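Local coordinates for protein D-psicose 3-epimerase (Agrobacterium tumefaciens, PDB 2HK0) that interconverts D-psicose and D-fructose by epimerisation at C3, with a bound metal playing a pivotal part in catalysis, at residues A[233-238]-A[264-269]; A[172-177]-A[207-212]; A[127-132]-A[167-172]; A[50-55]-A[79-84]. One frame throughout, in Å; residues are numbered along the deposited sequence.

Contact 1. Residues A[233-238]-A[264-269]; sequences SNRRVP and EPFVKT
E264 and R235 begin the meeting of these two loops, the glutamate reaching out on a fully extended chain. Its OE1 comes to the edge of the R235 guanidinium, near that plane, 3.3 Å from R235 NH1. The salt bridge carries only a weak hydrogen bond, and the carboxylate stands 87° to the guanidinium, far from a flat two-point pairing. The same OE1 also has a weak hydrogen bond to H229. P265 follows, with its CB 3.7 Å from CG1 of V237 and its CA in a CA-H...O contact with R235 O. F266 uses its backbone, F266 N donating to R235 O over 3.1 Å. Its side chain brings CD2 over the centre of the R235 guanidinium, but the two planes lie 77° apart, so no parallel stack forms. Two bends in the arginine chain, at chi2 and chi3, lay it alongside the ring. One water donates to both F266 O and N234 O. Last comes V267, whose CG1 lies 3.7 Å from R236 CA. N234 and R236 bond to a second subunit. Loops after successive strands, joined in this way, belong to the C-terminal rim of a TIM barrel, where this fold carries its active site.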
loop_
_atom_site.group_PDB
_atom_site.type_symbol
_atom_site.label_atom_id
_atom_site.label_comp_id
_atom_site.label_asym_id
_atom_site.label_seq_id
_atom_site.Cartn_x
_atom_site.Cartn_y
_atom_site.Cartn_z
ATOM N N SER A 233 -2.234 -1.943 -13.195
ATOM C CA SER A 233 -1.163 -2.859 -13.561
ATOM C C SER A 233 -1.514 -3.752 -14.738
ATOM O O SER A 233 -0.618 -4.155 -15.506
ATOM C CB SER A 233 -0.770 -3.731 -12.363
ATOM O OG SER A 233 -1.771 -4.699 -12.093
ATOM N N ASN A 234 -2.799 -4.087 -14.865
ATOM C CA ASN A 234 -3.255 -4.928 -15.972
ATOM C C ASN A 234 -3.991 -4.109 -17.028
ATOM O O ASN A 234 -4.731 -4.653 -17.857
ATOM C CB ASN A 234 -4.123 -6.098 -15.473
ATOM C CG ASN A 234 -5.292 -5.646 -14.598
ATOM O OD1 ASN A 234 -5.665 -4.470 -14.603
ATOM N ND2 ASN A 234 -5.882 -6.592 -13.848
ATOM N N ARG A 235 -3.793 -2.790 -16.966
ATOM C CA ARG A 235 -4.328 -1.846 -17.959
ATOM C C ARG A 235 -5.792 -1.437 -17.919
ATOM O O ARG A 235 -6.306 -0.931 -18.911
ATOM C CB ARG A 235 -4.007 -2.339 -19.371
ATOM C CG ARG A 235 -2.551 -2.680 -19.566
ATOM C CD ARG A 235 -1.816 -1.484 -20.098
ATOM N NE ARG A 235 -0.961 -1.887 -21.183
ATOM C CZ ARG A 235 -0.235 -1.061 -21.921
ATOM N NH1 ARG A 235 -0.256 0.243 -21.698
ATOM N NH2 ARG A 235 0.523 -1.562 -22.879
ATOM N N ARG A 236 -6.462 -1.671 -16.799
ATOM C CA ARG A 236 -7.841 -1.221 -16.661
ATOM C C ARG A 236 -7.753 0.291 -16.422
ATOM O O ARG A 236 -6.665 0.823 -16.178
ATOM C CB ARG A 236 -8.511 -1.891 -15.463
ATOM C CG ARG A 236 -8.833 -3.379 -15.680
ATOM C CD ARG A 236 -9.318 -3.979 -14.369
ATOM N NE ARG A 236 -8.198 -4.040 -13.449
ATOM C CZ ARG A 236 -8.303 -4.163 -12.132
ATOM N NH1 ARG A 236 -9.503 -4.238 -11.557
ATOM N NH2 ARG A 236 -7.197 -4.217 -11.398
ATOM N N VAL A 237 -8.885 0.978 -16.489
ATOM C CA VAL A 237 -8.890 2.411 -16.280
ATOM C C VAL A 237 -8.490 2.732 -14.848
ATOM O O VAL A 237 -8.731 1.955 -13.925
ATOM C CB VAL A 237 -10.278 3.022 -16.559
ATOM C CG1 VAL A 237 -10.746 2.647 -17.966
ATOM C CG2 VAL A 237 -11.266 2.545 -15.525
ATOM N N PRO A 238 -7.842 3.883 -14.653
ATOM C CA PRO A 238 -7.402 4.311 -13.326
ATOM C C PRO A 238 -8.545 4.319 -12.309
ATOM O O PRO A 238 -9.642 4.806 -12.589
ATOM C CB PRO A 238 -6.852 5.702 -13.586
ATOM C CG PRO A 238 -6.280 5.570 -14.995
ATOM C CD PRO A 238 -7.404 4.830 -15.695
ATOM N N GLU A 264 -4.421 5.323 -20.598
ATOM C CA GLU A 264 -4.218 4.481 -21.768
ATOM C C GLU A 264 -4.733 3.079 -21.451
ATOM O O GLU A 264 -3.974 2.118 -21.386
ATOM C CB GLU A 264 -2.716 4.461 -22.067
ATOM C CG GLU A 264 -2.280 3.684 -23.287
ATOM C CD GLU A 264 -0.762 3.715 -23.445
ATOM O OE1 GLU A 264 -0.062 3.486 -22.438
ATOM O OE2 GLU A 264 -0.272 3.970 -24.566
ATOM N N PRO A 265 -6.047 2.946 -21.251
ATOM C CA PRO A 265 -6.569 1.619 -20.935
ATOM C C PRO A 265 -6.779 0.701 -22.137
ATOM O O PRO A 265 -7.189 1.128 -23.211
ATOM C CB PRO A 265 -7.864 1.934 -20.184
ATOM C CG PRO A 265 -8.344 3.207 -20.862
ATOM C CD PRO A 265 -7.100 3.985 -21.219
ATOM N N PHE A 266 -6.475 -0.572 -21.937
ATOM C CA PHE A 266 -6.646 -1.582 -22.976
ATOM C C PHE A 266 -7.308 -2.760 -22.255
ATOM O O PHE A 266 -6.640 -3.538 -21.561
ATOM C CB PHE A 266 -5.283 -1.989 -23.554
ATOM C CG PHE A 266 -4.622 -0.919 -24.410
ATOM C CD1 PHE A 266 -5.133 -0.598 -25.670
ATOM C CD2 PHE A 266 -3.462 -0.272 -23.971
ATOM C CE1 PHE A 266 -4.493 0.358 -26.490
ATOM C CE2 PHE A 266 -2.815 0.676 -24.770
ATOM C CZ PHE A 266 -3.333 0.996 -26.040
ATOM N N VAL A 267 -8.622 -2.879 -22.421
ATOM C CA VAL A 267 -9.385 -3.909 -21.750
ATOM C C VAL A 267 -10.181 -4.839 -22.693
ATOM O O VAL A 267 -10.895 -5.725 -22.225
ATOM C CB VAL A 267 -10.365 -3.259 -20.728
ATOM C CG1 VAL A 267 -9.578 -2.427 -19.680
ATOM C CG2 VAL A 267 -11.361 -2.370 -21.460
ATOM N N LYS A 268 -10.046 -4.648 -24.002
ATOM C CA LYS A 268 -10.758 -5.478 -24.974
ATOM C C LYS A 268 -9.870 -6.443 -25.762
ATOM O O LYS A 268 -8.839 -6.052 -26.313
ATOM C CB LYS A 268 -11.521 -4.584 -25.956
ATOM C CG LYS A 268 -12.698 -3.833 -25.327
ATOM C CD LYS A 268 -13.821 -4.794 -24.920
ATOM C CE LYS A 268 -15.042 -4.036 -24.366
ATOM N NZ LYS A 268 -16.236 -4.922 -24.096
ATOM N N THR A 269 -10.284 -7.710 -25.812
ATOM C CA THR A 269 -9.543 -8.730 -26.547
ATOM C C THR A 269 -9.880 -8.611 -28.021
ATOM O O THR A 269 -10.872 -7.975 -28.383
ATOM C CB THR A 269 -9.968 -10.157 -26.174
ATOM O OG1 THR A 269 -11.293 -10.382 -26.680
ATOM C CG2 THR A 269 -9.951 -10.368 -24.667
HETATM O O HOH W 1 -5.166 -5.627 -20.525
#

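Contact 2. Residues A[172-177]-A[207-212]; sequences LNRFEN and MNIEED
Loop 172-177 meets the final turn of helix 204-210, the backbones nearest at N173 and E210, whose CA atoms are 6.0 Å apart. Three hydrogen bonds tie R174 to E210 there. R174 NE donates to the syn lone pair of E210 OE2 at 2.9 Å, and R174 NH2 reaches E210 OE1 at 3.0 Å, a side-on grip in which guanidinium and carboxylate are nearly coplanar, 13° apart. The third donor is R174 N, which approaches E210 OE2 from above the carboxylate plane at 2.8 Å. With CG between its own backbone N and carbonyl carbon (chi1 67°) and a bend at chi3 (60°), the arginine folds back so that one carboxylate oxygen serves both main chain and side chain. R174 CG also lies over a face of the F175 ring, towards the rim. Beside the ion pair, I209 CD1 packs on N173 CB at 3.6 Å. N173 shapes the loop itself: its OD1 takes the F175 N-H in an Asx turn, 2.7 Å between OD1 and F175 N, while ND2 bonds to E176 OE2. R281 of a second subunit adds a salt bridge to E210 OE1. The contact links the loop after strand 166-170 to the short helix following strand 198-203.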
loop_
_atom_site.group_PDB
_atom_site.type_symbol
_atom_site.label_atom_id
_atom_site.label_comp_id
_atom_site.label_asym_id
_atom_site.label_seq_id
_atom_site.Cartn_x
_atom_site.Cartn_y
_atom_site.Cartn_z
ATOM N N LEU A 172 9.962 2.312 -20.892
ATOM C CA LEU A 172 9.138 1.095 -20.999
ATOM C C LEU A 172 9.642 -0.103 -20.191
ATOM O O LEU A 172 10.794 -0.132 -19.760
ATOM C CB LEU A 172 9.045 0.675 -22.467
ATOM C CG LEU A 172 8.437 1.669 -23.448
ATOM C CD1 LEU A 172 8.689 1.177 -24.882
ATOM C CD2 LEU A 172 6.951 1.808 -23.182
ATOM N N ASN A 173 8.781 -1.103 -20.003
ATOM C CA ASN A 173 9.175 -2.293 -19.251
ATOM C C ASN A 173 10.087 -3.195 -20.089
ATOM O O ASN A 173 10.097 -3.117 -21.314
ATOM C CB ASN A 173 7.935 -3.063 -18.786
ATOM C CG ASN A 173 7.225 -3.775 -19.924
ATOM O OD1 ASN A 173 7.731 -4.766 -20.470
ATOM N ND2 ASN A 173 6.053 -3.273 -20.290
ATOM N N ARG A 174 10.845 -4.053 -19.419
ATOM C CA ARG A 174 11.798 -4.947 -20.071
ATOM C C ARG A 174 11.279 -5.750 -21.274
ATOM O O ARG A 174 12.046 -6.091 -22.169
ATOM C CB ARG A 174 12.355 -5.930 -19.038
ATOM C CG ARG A 174 11.312 -6.907 -18.518
ATOM C CD ARG A 174 11.870 -7.686 -17.325
ATOM N NE ARG A 174 12.226 -6.772 -16.237
ATOM C CZ ARG A 174 12.980 -7.113 -15.206
ATOM N NH1 ARG A 174 13.450 -8.353 -15.118
ATOM N NH2 ARG A 174 13.284 -6.212 -14.285
ATOM N N PHE A 175 9.994 -6.079 -21.287
ATOM C CA PHE A 175 9.444 -6.862 -22.397
ATOM C C PHE A 175 9.249 -6.062 -23.690
ATOM O O PHE A 175 9.114 -6.651 -24.760
ATOM C CB PHE A 175 8.107 -7.488 -21.975
ATOM C CG PHE A 175 8.220 -8.401 -20.781
ATOM C CD1 PHE A 175 8.713 -9.697 -20.922
ATOM C CD2 PHE A 175 7.845 -7.958 -19.513
ATOM C CE1 PHE A 175 8.828 -10.549 -19.808
ATOM C CE2 PHE A 175 7.954 -8.790 -18.404
ATOM C CZ PHE A 175 8.446 -10.093 -18.544
ATOM N N GLU A 176 9.267 -4.730 -23.595
ATOM C CA GLU A 176 9.027 -3.875 -24.756
ATOM C C GLU A 176 10.214 -3.011 -25.181
ATOM O O GLU A 176 10.238 -2.484 -26.289
ATOM C CB GLU A 176 7.776 -3.002 -24.486
ATOM C CG GLU A 176 6.536 -3.861 -24.197
ATOM C CD GLU A 176 5.273 -3.062 -23.892
ATOM O OE1 GLU A 176 4.908 -2.186 -24.697
ATOM O OE2 GLU A 176 4.639 -3.319 -22.846
ATOM N N ASN A 177 11.195 -2.833 -24.307
ATOM C CA ASN A 177 12.379 -2.064 -24.684
ATOM C C ASN A 177 13.526 -2.529 -23.808
ATOM O O ASN A 177 13.316 -2.979 -22.673
ATOM C CB ASN A 177 12.162 -0.551 -24.534
ATOM C CG ASN A 177 13.285 0.267 -25.182
ATOM O OD1 ASN A 177 14.204 0.718 -24.514
ATOM N ND2 ASN A 177 13.207 0.446 -26.503
HETATM N N MSE A 207 6.060 1.534 -15.103
HETATM C CA MSE A 207 6.693 1.794 -13.813
HETATM C C MSE A 207 6.375 0.643 -12.843
HETATM O O MSE A 207 7.217 0.248 -12.034
HETATM C CB MSE A 207 6.165 3.099 -13.208
HETATM C CG MSE A 207 6.474 4.353 -13.969
HETATM SE SE MSE A 207 5.668 5.869 -13.001
HETATM C CE MSE A 207 4.069 6.038 -13.940
ATOM N N ASN A 208 5.152 0.113 -12.930
ATOM C CA ASN A 208 4.712 -0.966 -12.048
ATOM C C ASN A 208 5.640 -2.170 -12.111
ATOM O O ASN A 208 5.803 -2.887 -11.130
ATOM C CB ASN A 208 3.285 -1.410 -12.398
ATOM C CG ASN A 208 2.727 -2.408 -11.395
ATOM O OD1 ASN A 208 2.585 -2.091 -10.215
ATOM N ND2 ASN A 208 2.423 -3.616 -11.855
ATOM N N ILE A 209 6.247 -2.401 -13.265
ATOM C CA ILE A 209 7.140 -3.537 -13.394
ATOM C C ILE A 209 8.586 -3.204 -12.995
ATOM O O ILE A 209 9.171 -3.861 -12.124
ATOM C CB ILE A 209 7.155 -4.056 -14.841
ATOM C CG1 ILE A 209 5.747 -4.523 -15.238
ATOM C CG2 ILE A 209 8.211 -5.174 -14.991
ATOM C CD1 ILE A 209 5.602 -4.874 -16.713
ATOM N N GLU A 210 9.135 -2.149 -13.596
ATOM C CA GLU A 210 10.537 -1.792 -13.391
ATOM C C GLU A 210 10.986 -0.950 -12.196
ATOM O O GLU A 210 12.080 -1.160 -11.675
ATOM C CB GLU A 210 11.051 -1.108 -14.663
ATOM C CG GLU A 210 10.843 -1.924 -15.936
ATOM C CD GLU A 210 11.519 -3.292 -15.888
ATOM O OE1 GLU A 210 12.452 -3.483 -15.069
ATOM O OE2 GLU A 210 11.126 -4.175 -16.679
ATOM N N GLU A 211 10.164 -0.010 -11.755
ATOM C CA GLU A 211 10.595 0.892 -10.689
ATOM C C GLU A 211 10.601 0.395 -9.262
ATOM O O GLU A 211 9.740 -0.389 -8.835
ATOM C CB GLU A 211 9.774 2.182 -10.722
ATOM C CG GLU A 211 9.752 2.924 -12.073
ATOM C CD GLU A 211 11.073 3.624 -12.409
ATOM O OE1 GLU A 211 11.966 3.713 -11.530
ATOM O OE2 GLU A 211 11.198 4.096 -13.556
ATOM N N ASP A 212 11.570 0.899 -8.514
ATOM C CA ASP A 212 11.697 0.594 -7.097
ATOM C C ASP A 212 10.581 1.340 -6.335
ATOM O O ASP A 212 9.992 0.802 -5.392
ATOM C CB ASP A 212 13.074 1.055 -6.580
ATOM C CG ASP A 212 13.221 0.873 -5.075
ATOM O OD1 ASP A 212 12.875 -0.215 -4.562
ATOM O OD2 ASP A 212 13.695 1.814 -4.400
#

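Contact 3. Residues A[127-132]-A[167-172]; sequences ALHSYW and LCIEVL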
loop_
_atom_site.group_PDB
_atom_site.type_symbol
_atom_site.label_atom_id
_atom_site.label_comp_id
_atom_site.label_asym_id
_atom_site.label_seq_id
_atom_site.Cartn_x
_atom_site.Cartn_y
_atom_site.Cartn_z
ATOM N N ALA A 127 8.139 5.611 -27.692
ATOM C CA ALA A 127 9.505 5.095 -27.719
ATOM C C ALA A 127 10.234 5.687 -28.927
ATOM O O ALA A 127 10.705 4.951 -29.799
ATOM C CB ALA A 127 9.462 3.573 -27.796
ATOM N N LEU A 128 10.330 7.021 -28.957
ATOM C CA LEU A 128 10.938 7.750 -30.069
ATOM C C LEU A 128 12.375 7.365 -30.351
ATOM O O LEU A 128 12.857 7.508 -31.480
ATOM C CB LEU A 128 10.866 9.262 -29.821
ATOM C CG LEU A 128 9.557 9.857 -29.290
ATOM C CD1 LEU A 128 9.537 11.376 -29.539
ATOM C CD2 LEU A 128 8.372 9.200 -29.974
ATOM N N HIS A 129 13.049 6.874 -29.322
ATOM C CA HIS A 129 14.444 6.465 -29.402
ATOM C C HIS A 129 14.614 5.053 -29.934
ATOM O O HIS A 129 15.736 4.576 -30.096
ATOM C CB HIS A 129 15.034 6.475 -28.003
ATOM C CG HIS A 129 14.354 5.512 -27.076
ATOM N ND1 HIS A 129 13.022 5.629 -26.733
ATOM C CD2 HIS A 129 14.807 4.394 -26.455
ATOM C CE1 HIS A 129 12.685 4.624 -25.942
ATOM N NE2 HIS A 129 13.750 3.862 -25.758
ATOM N N SER A 130 13.506 4.376 -30.194
ATOM C CA SER A 130 13.581 2.984 -30.590
ATOM C C SER A 130 12.486 2.662 -31.597
ATOM O O SER A 130 12.166 3.469 -32.466
ATOM C CB SER A 130 13.419 2.146 -29.314
ATOM O OG SER A 130 13.492 0.756 -29.535
ATOM N N TYR A 131 11.926 1.466 -31.483
ATOM C CA TYR A 131 10.847 1.049 -32.352
ATOM C C TYR A 131 10.144 -0.136 -31.717
ATOM O O TYR A 131 10.540 -0.620 -30.653
ATOM C CB TYR A 131 11.373 0.642 -33.726
ATOM C CG TYR A 131 12.194 -0.628 -33.715
ATOM C CD1 TYR A 131 13.534 -0.609 -33.344
ATOM C CD2 TYR A 131 11.626 -1.850 -34.086
ATOM C CE1 TYR A 131 14.299 -1.782 -33.347
ATOM C CE2 TYR A 131 12.378 -3.025 -34.091
ATOM C CZ TYR A 131 13.712 -2.985 -33.725
ATOM O OH TYR A 131 14.460 -4.140 -33.751
ATOM N N TRP A 132 9.085 -0.577 -32.382
ATOM C CA TRP A 132 8.299 -1.722 -31.960
ATOM C C TRP A 132 8.028 -2.541 -33.226
ATOM O O TRP A 132 7.827 -1.973 -34.299
ATOM C CB TRP A 132 6.976 -1.268 -31.365
ATOM C CG TRP A 132 6.078 -2.408 -31.138
ATOM C CD1 TRP A 132 6.039 -3.216 -30.042
ATOM C CD2 TRP A 132 5.121 -2.930 -32.061
ATOM N NE1 TRP A 132 5.114 -4.215 -30.225
ATOM C CE2 TRP A 132 4.535 -4.062 -31.458
ATOM C CE3 TRP A 132 4.701 -2.550 -33.344
ATOM C CZ2 TRP A 132 3.544 -4.823 -32.091
ATOM C CZ3 TRP A 132 3.714 -3.305 -33.977
ATOM C CH2 TRP A 132 3.146 -4.430 -33.346
ATOM N N LEU A 167 9.365 16.579 -27.576
ATOM C CA LEU A 167 9.503 15.151 -27.838
ATOM C C LEU A 167 9.647 14.477 -26.467
ATOM O O LEU A 167 10.600 14.752 -25.727
ATOM C CB LEU A 167 10.759 14.903 -28.691
ATOM C CG LEU A 167 10.753 15.652 -30.038
ATOM C CD1 LEU A 167 12.086 15.498 -30.753
ATOM C CD2 LEU A 167 9.607 15.111 -30.898
ATOM N N CYS A 168 8.705 13.605 -26.121
ATOM C CA CYS A 168 8.742 12.936 -24.821
ATOM C C CYS A 168 9.108 11.466 -24.969
ATOM O O CYS A 168 8.356 10.688 -25.559
ATOM C CB CYS A 168 7.387 13.095 -24.134
ATOM S SG CYS A 168 6.932 14.845 -23.958
ATOM N N ILE A 169 10.274 11.112 -24.430
ATOM C CA ILE A 169 10.844 9.767 -24.495
ATOM C C ILE A 169 10.238 8.859 -23.440
ATOM O O ILE A 169 10.471 9.044 -22.242
ATOM C CB ILE A 169 12.370 9.828 -24.277
ATOM C CG1 ILE A 169 12.962 10.933 -25.165
ATOM C CG2 ILE A 169 13.011 8.463 -24.572
ATOM C CD1 ILE A 169 12.699 10.756 -26.655
ATOM N N GLU A 170 9.485 7.859 -23.890
ATOM C CA GLU A 170 8.808 6.963 -22.954
ATOM C C GLU A 170 9.677 5.850 -22.408
ATOM O O GLU A 170 10.362 5.155 -23.158
ATOM C CB GLU A 170 7.551 6.365 -23.606
ATOM C CG GLU A 170 6.676 5.531 -22.659
ATOM C CD GLU A 170 5.353 5.092 -23.303
ATOM O OE1 GLU A 170 5.294 5.003 -24.549
ATOM O OE2 GLU A 170 4.377 4.823 -22.564
ATOM N N VAL A 171 9.645 5.698 -21.085
ATOM C CA VAL A 171 10.402 4.658 -20.385
ATOM C C VAL A 171 9.472 3.446 -20.395
ATOM O O VAL A 171 8.322 3.549 -19.975
ATOM C CB VAL A 171 10.721 5.112 -18.931
ATOM C CG1 VAL A 171 11.375 3.980 -18.139
ATOM C CG2 VAL A 171 11.663 6.325 -18.975
ATOM N N LEU A 172 9.962 2.312 -20.892
ATOM C CA LEU A 172 9.138 1.095 -20.999
ATOM C C LEU A 172 9.642 -0.103 -20.191
ATOM O O LEU A 172 10.794 -0.132 -19.760
ATOM C CB LEU A 172 9.045 0.675 -22.467
ATOM C CG LEU A 172 8.437 1.669 -23.448
ATOM C CD1 LEU A 172 8.689 1.177 -24.882
ATOM C CD2 LEU A 172 6.951 1.808 -23.182
#
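L128 lies against strand 166-170, and its side chain can be followed atom by atom. CB touches the tip of I169, 4.0 Å from I169 CD1. One bond further, CG passes the backbone, 4.0 Å from C168 O. At the end of the chain, L128 CD1 rests on L167 CB at 3.8 Å, the two leucines crossing at about a right angle. I153 of helix 142-162 touches both L128 and I169, so the leucine belongs to the layer between strands and helices. In a TIM barrel each parallel strand is followed by a loop and a helix; here the loop after strand 123-126 lies against the neighbouring strand 166-170 before helix 142-162 begins. The loop bends in a type I turn from A127 to S130, closed by S130 N donating to A127 O over 2.9 Å. H129 CG sits between its backbone N and carbonyl carbon (chi1 62°), which turns the ring to I169, with ND1 3.6 Å from I169 CG2. ND1 is buried by this apolar contact and has no hydrogen-bonding partner. CE1 of the same ring lies 3.7 Å from E170 O, and NE2 makes a weak hydrogen bond to N177. S130 CB stands over the centre of one ring face. Past the end of the strand, L172 CD1 meets A127 CB at 3.9 Å, and H206 of helix 204-210 packs against E170 and L172.

Contact 4. Residues A[50-55]-A[79-84]; sequences FDIIEV and GIILTA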
loop_
_atom_site.group_PDB
_atom_site.type_symbol
_atom_site.label_atom_id
_atom_site.label_comp_id
_atom_site.label_asym_id
_atom_site.label_seq_id
_atom_site.Cartn_x
_atom_site.Cartn_y
_atom_site.Cartn_z
ATOM N N PHE A 50 -13.126 15.096 -21.002
ATOM C CA PHE A 50 -11.668 15.156 -21.050
ATOM C C PHE A 50 -11.151 16.477 -21.634
ATOM O O PHE A 50 -11.787 17.073 -22.502
ATOM C CB PHE A 50 -11.127 13.987 -21.886
ATOM C CG PHE A 50 -11.299 12.625 -21.224
ATOM C CD1 PHE A 50 -10.328 12.130 -20.344
ATOM C CD2 PHE A 50 -12.426 11.840 -21.489
ATOM C CE1 PHE A 50 -10.472 10.874 -19.742
ATOM C CE2 PHE A 50 -12.579 10.576 -20.889
ATOM C CZ PHE A 50 -11.590 10.097 -20.009
ATOM N N ASP A 51 -9.991 16.921 -21.153
ATOM C CA ASP A 51 -9.356 18.137 -21.653
ATOM C C ASP A 51 -8.577 17.784 -22.927
ATOM O O ASP A 51 -8.340 18.630 -23.779
ATOM C CB ASP A 51 -8.327 18.658 -20.649
ATOM C CG ASP A 51 -8.905 18.878 -19.254
ATOM O OD1 ASP A 51 -9.890 19.632 -19.142
ATOM O OD2 ASP A 51 -8.357 18.306 -18.274
ATOM N N ILE A 52 -8.161 16.526 -23.032
ATOM C CA ILE A 52 -7.334 16.073 -24.141
ATOM C C ILE A 52 -7.712 14.710 -24.713
ATOM O O ILE A 52 -8.231 13.838 -23.999
ATOM C CB ILE A 52 -5.855 15.948 -23.658
ATOM C CG1 ILE A 52 -5.301 17.323 -23.277
ATOM C CG2 ILE A 52 -4.986 15.247 -24.706
ATOM C CD1 ILE A 52 -4.013 17.220 -22.509
ATOM N N ILE A 53 -7.450 14.529 -26.004
ATOM C CA ILE A 53 -7.645 13.231 -26.641
ATOM C C ILE A 53 -6.277 12.948 -27.261
ATOM O O ILE A 53 -5.709 13.801 -27.937
ATOM C CB ILE A 53 -8.746 13.219 -27.741
ATOM C CG1 ILE A 53 -8.774 11.837 -28.406
ATOM C CG2 ILE A 53 -8.490 14.297 -28.788
ATOM C CD1 ILE A 53 -9.909 11.643 -29.448
ATOM N N GLU A 54 -5.724 11.774 -26.974
ATOM C CA GLU A 54 -4.436 11.425 -27.534
ATOM C C GLU A 54 -4.692 10.536 -28.723
ATOM O O GLU A 54 -5.476 9.593 -28.650
ATOM C CB GLU A 54 -3.541 10.708 -26.524
ATOM C CG GLU A 54 -2.203 10.309 -27.128
ATOM C CD GLU A 54 -1.077 10.268 -26.104
ATOM O OE1 GLU A 54 -0.761 11.325 -25.539
ATOM O OE2 GLU A 54 -0.498 9.191 -25.868
ATOM N N VAL A 55 -3.982 10.840 -29.798
ATOM C CA VAL A 55 -4.112 10.162 -31.071
ATOM C C VAL A 55 -2.803 9.522 -31.544
ATOM O O VAL A 55 -1.737 9.846 -31.026
ATOM C CB VAL A 55 -4.594 11.220 -32.090
ATOM C CG1 VAL A 55 -4.338 10.773 -33.481
ATOM C CG2 VAL A 55 -6.089 11.519 -31.844
ATOM N N GLY A 79 -13.582 22.384 -27.921
ATOM C CA GLY A 79 -12.731 22.803 -26.825
ATOM C C GLY A 79 -11.838 21.712 -26.271
ATOM O O GLY A 79 -11.653 21.629 -25.055
ATOM N N ILE A 80 -11.271 20.880 -27.146
ATOM C CA ILE A 80 -10.394 19.809 -26.690
ATOM C C ILE A 80 -9.013 19.919 -27.353
ATOM O O ILE A 80 -8.892 20.347 -28.503
ATOM C CB ILE A 80 -11.032 18.410 -26.964
ATOM C CG1 ILE A 80 -10.215 17.318 -26.270
ATOM C CG2 ILE A 80 -11.099 18.133 -28.460
ATOM C CD1 ILE A 80 -10.903 15.973 -26.274
ATOM N N ILE A 81 -7.978 19.539 -26.613
ATOM C CA ILE A 81 -6.606 19.612 -27.107
ATOM C C ILE A 81 -6.148 18.258 -27.640
ATOM O O ILE A 81 -6.542 17.213 -27.121
ATOM C CB ILE A 81 -5.644 20.035 -25.965
ATOM C CG1 ILE A 81 -6.023 21.423 -25.441
ATOM C CG2 ILE A 81 -4.211 20.032 -26.453
ATOM C CD1 ILE A 81 -5.396 21.746 -24.092
ATOM N N LEU A 82 -5.313 18.269 -28.670
ATOM C CA LEU A 82 -4.821 17.009 -29.197
ATOM C C LEU A 82 -3.372 16.767 -28.797
ATOM O O LEU A 82 -2.542 17.683 -28.797
ATOM C CB LEU A 82 -4.943 16.957 -30.724
ATOM C CG LEU A 82 -6.270 16.423 -31.284
ATOM C CD1 LEU A 82 -7.446 17.141 -30.645
ATOM C CD2 LEU A 82 -6.290 16.600 -32.780
ATOM N N THR A 83 -3.101 15.519 -28.441
ATOM C CA THR A 83 -1.775 15.061 -28.081
ATOM C C THR A 83 -1.533 13.835 -28.980
ATOM O O THR A 83 -2.496 13.220 -29.453
ATOM C CB THR A 83 -1.746 14.700 -26.588
ATOM O OG1 THR A 83 -1.464 15.888 -25.831
ATOM C CG2 THR A 83 -0.716 13.682 -26.318
ATOM N N ALA A 84 -0.282 13.481 -29.253
ATOM C CA ALA A 84 -0.057 12.330 -30.118
ATOM C C ALA A 84 1.072 11.398 -29.740
ATOM O O ALA A 84 2.082 11.814 -29.149
ATOM C CB ALA A 84 0.142 12.778 -31.543
HETATM O O HOH W 2 -9.168 21.221 -23.339
HETATM O O HOH W 3 2.367 9.965 -26.245
#
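I52 and I81 form the first rung of a parallel ladder in which the hydrogen bonds alternate between the strands. I81 N donates to D51 O and I53 N to I81 O, both at 3.0 Å, the latter nearly along the C=O axis. T83 N to I53 O and V55 N to T83 O continue the series. Strands 52-55 and 81-84 are twisted by -30°. I53 has CG1 anti to its N (chi1 175°), which leaves CG2 as the branch meeting L82 CD1, at 3.6 Å; I80 CD1 lies against I53 CB, and helix 39-47 covers I53 and L82. On the other face, I52 CG1 packs on I81 CB at 3.8 Å, and E54 OE1 and OE2 are hydrogen-bonded to NE2 of H227 and NE2 of H229. Further out, D51 OD1 makes a salt bridge to R304 and D51 OD2 takes the backbone N-H of H23. G79, at positive phi, ends the preceding helix in a Schellman motif. Parallel neighbours joined through helix make a beta-alpha-beta crossover, the repeating element of the TIM barrel.

How the contacts relate
From the N terminus, contact 4 comes first, closing the crossover between strands 52-56 and 81-85. Contact 3 closes the next loop, carrying the chain from the end of strand 123-126 through helix 142-162 to strand 166-170. Contact 2 takes over at once, sharing L172 with it, and runs on to helix 204-210 beyond strand 198-203. Contact 1 comes last, joining the loops after strands 225-230 and 260-263. The four follow in series, none enclosing or crossing another, as expected of a barrel built strand by neighbouring strand. Contacts 2 and 4 lie on opposite sides of the chain's centre, whereas contacts 1 and 2 touch and both face a second subunit.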